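Carboxyvinyl-carboxyphosphonate phosphorylmutase (Bacillus anthracis, PDB 4IQD) belongs to the TIM-barrel clan of enzymes related to phosphoenolpyruvate phosphomutase, forms a two-chain assembly, and holds pyruvic acid in several pockets. Local coordinates at residues 15-18 / 19-22; 268-271 / 272-275; 286-289 / 290-293. All blocks are in the same frame, centred on the assembly; numbering follows the deposited sequence.

Contact 1 (15-18 / 19-22)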
ATOM      1  N   GLU A  15      19.537  16.779  -2.544  1.00 22.24           N
ATOM      2  CA  GLU A  15      20.207  17.489  -3.618  1.00 29.48           C
ATOM      3  C   GLU A  15      21.014  16.522  -4.474  1.00 24.52           C
ATOM      4  O   GLU A  15      21.181  16.732  -5.670  1.00 25.64           O
ATOM      5  CB  GLU A  15      21.080  18.627  -3.080  1.00 36.48           C
ATOM      6  CG  GLU A  15      21.454  19.648  -4.147  1.00 42.50           C
ATOM      7  CD  GLU A  15      21.408  21.082  -3.645  1.00 48.58           C
ATOM      8  OE1 GLU A  15      21.213  21.286  -2.428  1.00 51.76           O
ATOM      9  OE2 GLU A  15      21.563  22.006  -4.475  1.00 47.13           O
ATOM     10  N   GLU A  16      21.502  15.451  -3.859  1.00 22.64           N
ATOM     11  CA  GLU A  16      22.156  14.386  -4.603  1.00 25.54           C
ATOM     12  C   GLU A  16      21.126  13.669  -5.459  1.00 25.19           C
ATOM     13  O   GLU A  16      21.397  13.310  -6.604  1.00 27.41           O
ATOM     14  CB  GLU A  16      22.834  13.394  -3.655  1.00 30.46           C
ATOM     15  CG  GLU A  16      24.239  13.804  -3.238  1.00 33.83           C
ATOM     16  CD  GLU A  16      24.699  13.115  -1.968  1.00 36.16           C
ATOM     17  OE1 GLU A  16      23.864  12.467  -1.302  1.00 34.13           O
ATOM     18  OE2 GLU A  16      25.896  13.226  -1.632  1.00 38.72           O
ATOM     19  N   LEU A  17      19.938  13.474  -4.898  1.00 23.33           N
ATOM     20  CA  LEU A  17      18.888  12.737  -5.589  1.00 25.40           C
ATOM     21  C   LEU A  17      18.332  13.492  -6.793  1.00 25.80           C
ATOM     22  O   LEU A  17      18.090  12.902  -7.847  1.00 25.82           O
ATOM     23  CB  LEU A  17      17.772  12.339  -4.619  1.00 20.38           C
ATOM     24  CG  LEU A  17      18.090  11.090  -3.794  1.00 22.56           C
ATOM     25  CD1 LEU A  17      16.934  10.730  -2.882  1.00 23.03           C
ATOM     26  CD2 LEU A  17      18.436   9.923  -4.704  1.00 21.87           C
ATOM     27  N   ALA A  18      18.139  14.797  -6.640  1.00 25.68           N
ATOM     28  CA  ALA A  18      17.648  15.620  -7.738  1.00 24.26           C
ATOM     29  C   ALA A  18      18.657  15.654  -8.877  1.00 24.48           C
ATOM     30  O   ALA A  18      18.293  15.530 -10.045  1.00 24.50           O
ATOM     31  CB  ALA A  18      17.356  17.021  -7.254  1.00 20.43           C
ATOM     32  N   ASN A  19      19.927  15.821  -8.532  1.00 24.38           N
ATOM     33  CA  ASN A  19      20.978  15.882  -9.535  1.00 25.08           C
ATOM     34  C   ASN A  19      21.158  14.544 -10.233  1.00 24.31           C
ATOM     35  O   ASN A  19      21.424  14.496 -11.431  1.00 26.33           O
ATOM     36  CB  ASN A  19      22.294  16.341  -8.911  1.00 30.98           C
ATOM     37  CG  ASN A  19      22.203  17.735  -8.329  1.00 34.48           C
ATOM     38  OD1 ASN A  19      21.513  18.600  -8.865  1.00 37.31           O
ATOM     39  ND2 ASN A  19      22.898  17.959  -7.222  1.00 36.77           N
ATOM     40  N   ARG A  20      21.009  13.461  -9.477  1.00 25.75           N
ATOM     41  CA  ARG A  20      21.103  12.122 -10.041  1.00 24.02           C
ATOM     42  C   ARG A  20      19.976  11.937 -11.039  1.00 23.10           C
ATOM     43  O   ARG A  20      20.178  11.402 -12.125  1.00 25.95           O
ATOM     44  CB  ARG A  20      21.004  11.056  -8.949  1.00 29.15           C
ATOM     45  CG  ARG A  20      21.213   9.636  -9.459  1.00 35.18           C
ATOM     46  CD  ARG A  20      20.718   8.582  -8.470  1.00 39.70           C
ATOM     47  NE  ARG A  20      21.474   8.551  -7.220  1.00 41.04           N
ATOM     48  CZ  ARG A  20      21.224   7.717  -6.213  1.00 41.49           C
ATOM     49  NH1 ARG A  20      20.233   6.839  -6.304  1.00 36.32           N
ATOM     50  NH2 ARG A  20      21.963   7.760  -5.113  1.00 44.15           N
ATOM     51  N   PHE A  21      18.790  12.396 -10.657  1.00 23.10           N
ATOM     52  CA  PHE A  21      17.617  12.358 -11.518  1.00 24.04           C
ATOM     53  C   PHE A  21      17.865  13.133 -12.804  1.00 24.61           C
ATOM     54  O   PHE A  21      17.589  12.641 -13.900  1.00 23.49           O
ATOM     55  CB  PHE A  21      16.409  12.944 -10.785  1.00 22.85           C
ATOM     56  CG  PHE A  21      15.127  12.843 -11.553  1.00 25.16           C
ATOM     57  CD1 PHE A  21      14.356  11.697 -11.485  1.00 23.37           C
ATOM     58  CD2 PHE A  21      14.685  13.897 -12.337  1.00 26.53           C
ATOM     59  CE1 PHE A  21      13.173  11.599 -12.187  1.00 27.73           C
ATOM     60  CE2 PHE A  21      13.503  13.805 -13.043  1.00 28.74           C
ATOM     61  CZ  PHE A  21      12.745  12.656 -12.969  1.00 29.36           C
ATOM     62  N   ARG A  22      18.379  14.351 -12.659  1.00 26.81           N
ATOM     63  CA  ARG A  22      18.699  15.187 -13.806  1.00 23.19           C
ATOM     64  C   ARG A  22      19.665  14.469 -14.735  1.00 25.95           C
ATOM     65  O   ARG A  22      19.470  14.443 -15.947  1.00 28.69           O
ATOM     66  CB  ARG A  22      19.308  16.514 -13.361  1.00 24.81           C
ATOM     67  CG  ARG A  22      19.812  17.361 -14.519  1.00 23.78           C
ATOM     68  CD  ARG A  22      20.457  18.649 -14.044  1.00 23.23           C
ATOM     69  NE  ARG A  22      19.541  19.480 -13.269  1.00 23.79           N
ATOM     70  CZ  ARG A  22      18.630  20.285 -13.802  1.00 23.46           C
ATOM     71  NH1 ARG A  22      18.498  20.368 -15.118  1.00 25.79           N
ATOM     72  NH2 ARG A  22      17.843  21.007 -13.017  1.00 25.07           N
TER
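L17 places a methyl group over the face of the R20 guanidinium: CD2 of L17 stands above the centre of the group, 3.9 Å from CZ of R20. The two side chains run side by side in the same direction. R20 starts with CG trans to the main-chain nitrogen (chi1 -175°) and then bends at chi3 (-66°), which swings the charged end back alongside the leucine. Beneath this pair the backbone holds regular i to i+4 bonds, with R20 N 2.9 Å from E16 O and F21 N equally 2.9 Å from L17 O. The N19 N to E15 O bond is longer, 3.3 Å. These turns belong to helix 14-26, the first helix of a chain whose family has the TIM-barrel fold. On the buried flank CB of F21 rests 3.3 Å from A18 O, while the ring leads away from the helix to meet Y161 edge-to-face. L17, R20 and F21 all touch P91, so the helix is seated on the loop just before strand 92-95. In the next shell, R20 NH1 donates to the carbonyl oxygen of D89, which helps hold the guanidinium under the leucine methyl. Closer to the helix start, E16 OE1 accepts a hydrogen bond from T13 N, one half of a capping box.

Contact 2 (268-271 / 272-275)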
ATOM      1  N   LYS A 268      -4.408 -22.894  -2.225  1.00 26.51           N
ATOM      2  CA  LYS A 268      -3.615 -23.975  -2.825  1.00 31.17           C
ATOM      3  C   LYS A 268      -3.064 -23.740  -4.227  1.00 28.58           C
ATOM      4  O   LYS A 268      -1.884 -23.963  -4.494  1.00 24.62           O
ATOM      5  CB  LYS A 268      -4.501 -25.219  -2.909  1.00 34.44           C
ATOM      6  CG  LYS A 268      -4.161 -26.348  -1.973  1.00 36.89           C
ATOM      7  CD  LYS A 268      -5.266 -27.389  -2.021  1.00 39.90           C
ATOM      8  CE  LYS A 268      -4.726 -28.787  -1.840  1.00 41.87           C
ATOM      9  NZ  LYS A 268      -5.815 -29.800  -1.790  1.00 44.03           N
ATOM     10  N   ASP A 269      -3.938 -23.301  -5.122  1.00 26.97           N
ATOM     11  CA  ASP A 269      -3.618 -23.285  -6.539  1.00 26.64           C
ATOM     12  C   ASP A 269      -2.885 -22.023  -6.980  1.00 27.51           C
ATOM     13  O   ASP A 269      -2.468 -21.914  -8.132  1.00 28.43           O
ATOM     14  CB  ASP A 269      -4.892 -23.480  -7.365  1.00 26.60           C
ATOM     15  CG  ASP A 269      -5.641 -24.747  -6.992  1.00 29.44           C
ATOM     16  OD1 ASP A 269      -4.992 -25.718  -6.540  1.00 28.19           O
ATOM     17  OD2 ASP A 269      -6.877 -24.776  -7.151  1.00 29.32           O
ATOM     18  N   ALA A 270      -2.723 -21.076  -6.063  1.00 25.49           N
ATOM     19  CA  ALA A 270      -2.109 -19.799  -6.408  1.00 23.79           C
ATOM     20  C   ALA A 270      -0.727 -19.632  -5.787  1.00 19.75           C
ATOM     21  O   ALA A 270      -0.170 -18.538  -5.786  1.00 21.18           O
ATOM     22  CB  ALA A 270      -3.015 -18.649  -6.002  1.00 19.56           C
ATOM     23  N   LEU A 271      -0.176 -20.724  -5.269  1.00 19.98           N
ATOM     24  CA  LEU A 271       1.122 -20.688  -4.609  1.00 20.00           C
ATOM     25  C   LEU A 271       2.225 -20.222  -5.552  1.00 20.71           C
ATOM     26  O   LEU A 271       3.168 -19.558  -5.131  1.00 20.23           O
ATOM     27  CB  LEU A 271       1.477 -22.070  -4.050  1.00 20.32           C
ATOM     28  CG  LEU A 271       1.142 -22.419  -2.598  1.00 20.40           C
ATOM     29  CD1 LEU A 271      -0.269 -22.027  -2.232  1.00 31.29           C
ATOM     30  CD2 LEU A 271       1.346 -23.907  -2.381  1.00 24.10           C
ATOM     31  N   SER A 272       2.104 -20.572  -6.828  1.00 23.71           N
ATOM     32  CA  SER A 272       3.121 -20.222  -7.814  1.00 26.36           C
ATOM     33  C   SER A 272       3.063 -18.746  -8.186  1.00 28.06           C
ATOM     34  O   SER A 272       4.024 -18.187  -8.718  1.00 30.33           O
ATOM     35  CB  SER A 272       2.973 -21.090  -9.063  1.00 27.79           C
ATOM     36  OG  SER A 272       3.112 -22.461  -8.742  1.00 34.02           O
ATOM     37  N   ASN A 273       1.926 -18.120  -7.906  1.00 26.76           N
ATOM     38  CA  ASN A 273       1.731 -16.709  -8.199  1.00 22.93           C
ATOM     39  C   ASN A 273       2.150 -15.842  -7.024  1.00 20.76           C
ATOM     40  O   ASN A 273       1.682 -14.715  -6.874  1.00 18.94           O
ATOM     41  CB  ASN A 273       0.265 -16.438  -8.533  1.00 28.56           C
ATOM     42  CG  ASN A 273      -0.169 -17.100  -9.823  1.00 31.61           C
ATOM     43  OD1 ASN A 273       0.587 -17.149 -10.791  1.00 34.15           O
ATOM     44  ND2 ASN A 273      -1.392 -17.616  -9.842  1.00 30.68           N
HETATM   45  N   MSE A 274       3.034 -16.373  -6.188  1.00 23.70           N
HETATM   46  CA  MSE A 274       3.409 -15.686  -4.964  1.00 23.60           C
HETATM   47  C   MSE A 274       4.902 -15.432  -4.834  1.00 23.79           C
HETATM   48  O   MSE A 274       5.728 -16.216  -5.294  1.00 25.77           O
HETATM   49  CB  MSE A 274       2.930 -16.472  -3.744  1.00 24.35           C
HETATM   50  CG  MSE A 274       1.435 -16.710  -3.703  1.00 24.94           C
HETATM   51 SE   MSE A 274       0.851 -17.432  -1.998  1.00 35.47          SE
HETATM   52  CE  MSE A 274      -0.977 -17.910  -2.476  1.00 19.39           C
ATOM     53  N   GLN A 275       5.234 -14.313  -4.203  1.00 23.41           N
ATOM     54  CA  GLN A 275       6.587 -14.073  -3.755  1.00 25.50           C
ATOM     55  C   GLN A 275       6.840 -14.981  -2.562  1.00 23.89           C
ATOM     56  O   GLN A 275       6.002 -15.074  -1.667  1.00 21.82           O
ATOM     57  CB  GLN A 275       6.741 -12.623  -3.321  1.00 27.47           C
ATOM     58  CG  GLN A 275       7.929 -12.387  -2.415  1.00 30.44           C
ATOM     59  CD  GLN A 275       7.752 -11.170  -1.544  1.00 33.14           C
ATOM     60  OE1 GLN A 275       8.662 -10.359  -1.405  1.00 36.89           O
ATOM     61  NE2 GLN A 275       6.575 -11.037  -0.944  1.00 32.42           N
TER
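A270 and N273 close a tight turn through a bent hydrogen bond from N273 N to A270 O, 3.0 Å long with an N-H...O angle of 140°; a second, overlapping turn follows, where the weak bond from M274 N to L271 O spans 3.4 Å. L271 and S272 have the backbone angles of a type I turn, and at M274 the chain straightens into an extended conformation. The side chain that uses this turn is M274, a selenomethionine. Its CG is anti to its own carbonyl carbon (chi1 -58°), and beyond CG the chain is extended, which carries the methyl back over the A270 peptide. CG lies 3.2 Å from A270 O, and the terminal methyl continues over the same peptide, with CE 3.5 Å from A270 O. That methyl also touches two apolar neighbours: CE is 4.1 Å from A270 CB and 4.2 Å from L271 CD1, the leucine crossing the selenomethionine at a slant. N273 adds a looser touch, CB standing 3.5 Å from A270 O.

A270 is buried, and its methyl also packs on V257 and L260 of helix 245-264, so the turn is pressed against the helix that leads into it. The second subunit also touches the turn: L271 packs on Y226 and M274 on E220 of that chain, and the backbone of Q275 is hydrogen-bonded to it as well. The result is a pair of consecutive turns, the first of type I, in the connection between helices 245-264 and 277-283, with the M274 side chain lying back across it; such a C-terminal extension reaching onto the partner barrel is consistent with the helix-swapped dimers known in the phosphoenolpyruvate mutase and isocitrate lyase superfamily.

Contact 3 (286-289 / 290-293)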
ATOM      1  N   TYR A 286      16.009  -8.379   5.382  1.00 28.01           N
ATOM      2  CA  TYR A 286      15.942  -8.879   6.750  1.00 28.33           C
ATOM      3  C   TYR A 286      17.337  -9.164   7.300  1.00 29.44           C
ATOM      4  O   TYR A 286      17.630  -8.867   8.455  1.00 30.17           O
ATOM      5  CB  TYR A 286      15.073 -10.134   6.814  1.00 31.64           C
ATOM      6  CG  TYR A 286      14.784 -10.629   8.217  1.00 39.18           C
ATOM      7  CD1 TYR A 286      13.619 -10.259   8.881  1.00 39.91           C
ATOM      8  CD2 TYR A 286      15.667 -11.476   8.872  1.00 43.58           C
ATOM      9  CE1 TYR A 286      13.350 -10.718  10.161  1.00 42.24           C
ATOM     10  CE2 TYR A 286      15.407 -11.937  10.148  1.00 44.67           C
ATOM     11  CZ  TYR A 286      14.251 -11.557  10.788  1.00 45.61           C
ATOM     12  OH  TYR A 286      13.999 -12.019  12.060  1.00 49.54           O
ATOM     13  N   HIS A 287      18.197  -9.718   6.451  1.00 31.52           N
ATOM     14  CA  HIS A 287      19.562 -10.066   6.834  1.00 31.50           C
ATOM     15  C   HIS A 287      20.362  -8.893   7.387  1.00 30.00           C
ATOM     16  O   HIS A 287      21.088  -9.035   8.372  1.00 24.93           O
ATOM     17  CB  HIS A 287      20.313 -10.656   5.643  1.00 34.08           C
ATOM     18  CG  HIS A 287      21.768 -10.882   5.909  1.00 38.25           C
ATOM     19  ND1 HIS A 287      22.227 -11.933   6.675  1.00 39.57           N
ATOM     20  CD2 HIS A 287      22.862 -10.184   5.529  1.00 37.32           C
ATOM     21  CE1 HIS A 287      23.545 -11.877   6.744  1.00 38.62           C
ATOM     22  NE2 HIS A 287      23.956 -10.827   6.060  1.00 39.22           N
ATOM     23  N   ASP A 288      20.232  -7.737   6.747  1.00 29.95           N
ATOM     24  CA  ASP A 288      21.041  -6.577   7.097  1.00 33.32           C
ATOM     25  C   ASP A 288      20.697  -6.009   8.471  1.00 35.17           C
ATOM     26  O   ASP A 288      21.504  -5.309   9.084  1.00 37.15           O
ATOM     27  CB  ASP A 288      20.922  -5.507   6.014  1.00 39.88           C
ATOM     28  CG  ASP A 288      21.430  -5.992   4.669  1.00 47.08           C
ATOM     29  OD1 ASP A 288      20.666  -6.679   3.957  1.00 51.72           O
ATOM     30  OD2 ASP A 288      22.595  -5.701   4.332  1.00 48.07           O
ATOM     31  N   PHE A 289      19.502  -6.317   8.954  1.00 31.88           N
ATOM     32  CA  PHE A 289      19.121  -5.934  10.304  1.00 31.74           C
ATOM     33  C   PHE A 289      19.770  -6.874  11.305  1.00 33.55           C
ATOM     34  O   PHE A 289      20.196  -6.456  12.381  1.00 32.53           O
ATOM     35  CB  PHE A 289      17.603  -5.968  10.461  1.00 34.26           C
ATOM     36  CG  PHE A 289      16.898  -4.890   9.697  1.00 33.07           C
ATOM     37  CD1 PHE A 289      16.710  -3.640  10.258  1.00 31.22           C
ATOM     38  CD2 PHE A 289      16.432  -5.120   8.414  1.00 30.16           C
ATOM     39  CE1 PHE A 289      16.066  -2.639   9.558  1.00 26.66           C
ATOM     40  CE2 PHE A 289      15.789  -4.120   7.709  1.00 29.37           C
ATOM     41  CZ  PHE A 289      15.604  -2.880   8.283  1.00 27.02           C
ATOM     42  N   GLU A 290      19.838  -8.148  10.940  1.00 36.55           N
ATOM     43  CA  GLU A 290      20.448  -9.155  11.793  1.00 38.62           C
ATOM     44  C   GLU A 290      21.913  -8.827  12.033  1.00 35.65           C
ATOM     45  O   GLU A 290      22.381  -8.853  13.169  1.00 34.11           O
ATOM     46  CB  GLU A 290      20.324 -10.540  11.160  1.00 46.30           C
ATOM     47  CG  GLU A 290      18.900 -10.948  10.825  1.00 53.25           C
ATOM     48  CD  GLU A 290      18.828 -12.286  10.109  1.00 60.53           C
ATOM     49  OE1 GLU A 290      19.450 -12.424   9.035  1.00 62.49           O
ATOM     50  OE2 GLU A 290      18.152 -13.202  10.625  1.00 63.68           O
ATOM     51  N   GLU A 291      22.633  -8.506  10.961  1.00 36.44           N
ATOM     52  CA  GLU A 291      24.053  -8.195  11.078  1.00 39.31           C
ATOM     53  C   GLU A 291      24.254  -6.898  11.848  1.00 37.34           C
ATOM     54  O   GLU A 291      25.332  -6.634  12.377  1.00 40.59           O
ATOM     55  CB  GLU A 291      24.729  -8.121   9.705  1.00 42.19           C
ATOM     56  CG  GLU A 291      24.417  -6.872   8.898  1.00 48.57           C
ATOM     57  CD  GLU A 291      25.435  -6.626   7.793  1.00 51.59           C
ATOM     58  OE1 GLU A 291      25.056  -6.068   6.741  1.00 51.29           O
ATOM     59  OE2 GLU A 291      26.618  -6.987   7.982  1.00 52.44           O
ATOM     60  N   LEU A 292      23.203  -6.091  11.911  1.00 36.67           N
ATOM     61  CA  LEU A 292      23.237  -4.869  12.692  1.00 35.83           C
ATOM     62  C   LEU A 292      23.169  -5.203  14.176  1.00 34.67           C
ATOM     63  O   LEU A 292      24.017  -4.772  14.959  1.00 32.42           O
ATOM     64  CB  LEU A 292      22.077  -3.961  12.298  1.00 37.38           C
ATOM     65  CG  LEU A 292      22.087  -2.548  12.874  1.00 40.59           C
ATOM     66  CD1 LEU A 292      23.347  -1.813  12.448  1.00 42.37           C
ATOM     67  CD2 LEU A 292      20.848  -1.792  12.431  1.00 38.63           C
ATOM     68  N   ASP A 293      22.163  -5.987  14.553  1.00 34.04           N
ATOM     69  CA  ASP A 293      21.930  -6.339  15.953  1.00 36.49           C
ATOM     70  C   ASP A 293      23.081  -7.124  16.581  1.00 38.24           C
ATOM     71  O   ASP A 293      23.352  -6.993  17.775  1.00 40.19           O
ATOM     72  CB  ASP A 293      20.629  -7.135  16.095  1.00 37.77           C
ATOM     73  CG  ASP A 293      20.222  -7.333  17.543  1.00 44.01           C
ATOM     74  OD1 ASP A 293      20.297  -6.359  18.319  1.00 44.70           O
ATOM     75  OD2 ASP A 293      19.834  -8.462  17.906  1.00 47.41           O
TER
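Y286 and E290 meet with the carboxylate at the ring edge: OE2 of E290 lies in the plane of the tyrosine ring, 3.1 Å from CE2 of Y286, and the carboxylate is turned 71° from that plane. An anionic oxygen at the hydrogen-bearing rim of an aromatic ring is an electrostatically sensible placing. E290 reaches it because CG is anti to its carbonyl carbon (chi1 -56°) and the chain then runs extended, crossing the tyrosine at about a right angle. The other oxygen of E290, OE1, sits 3.2 Å from H287 CA and accepts a hydrogen bond from Y281 OH; the hydrogen bond and the ring-edge contact together probably limit the rotation of the carboxylate. Here the packing is close, with CG of E290 also 3.4 Å from Y286 O.

The opposite character appears at D288 and E291, both exposed. Their carboxylates lie side by side, pointing the same way, and D288 OD2 comes within 3.5 Å of E291 OE1. Two acceptors with like charge at this distance probably disfavour each other, and surrounding solvent may screen the repulsion. Backbone bond strength does not follow this division. E290 N to Y286 O, under the close pair, is weak at 3.4 Å, whereas E291 N to H287 O is a sound bond of 3.1 Å and D293 N to F289 O is as firm at 3.0 Å. L292 N divides itself between D288 O and F289 O, and both bonds are weak.

Helix 286-297, on which all these residues lie, is the last helix of the chain. Y286 meets the ring of Y281 from the preceding helix 277-283. The helix also rests on the second subunit: Y286 packs on L69 and F289 on P67, between that subunit's helices 57-63 and 74-88, and E290 on L135 and D293 on C132, between its strand 120-124 and helix 143-156.

Along the chain the contacts follow one another without overlap: contact 1 in the first helix, 14-26, contact 2 in the connection after helix 245-264, and contact 3 in the final helix, 286-297. None touches another. Centres of contacts 1 and 2 are 39 Å apart, those of contacts 1 and 3 are 29 Å apart, and those of contacts 2 and 3 are 28 Å apart, although the nearest atoms of the last pair come within about 10 Å. Contact 1 belongs to its own barrel and touches no other chain. Contacts 2 and 3, separated by helix 277-283, both lie against the second subunit, so the C-terminal part of the chain contributes to joining the two copies.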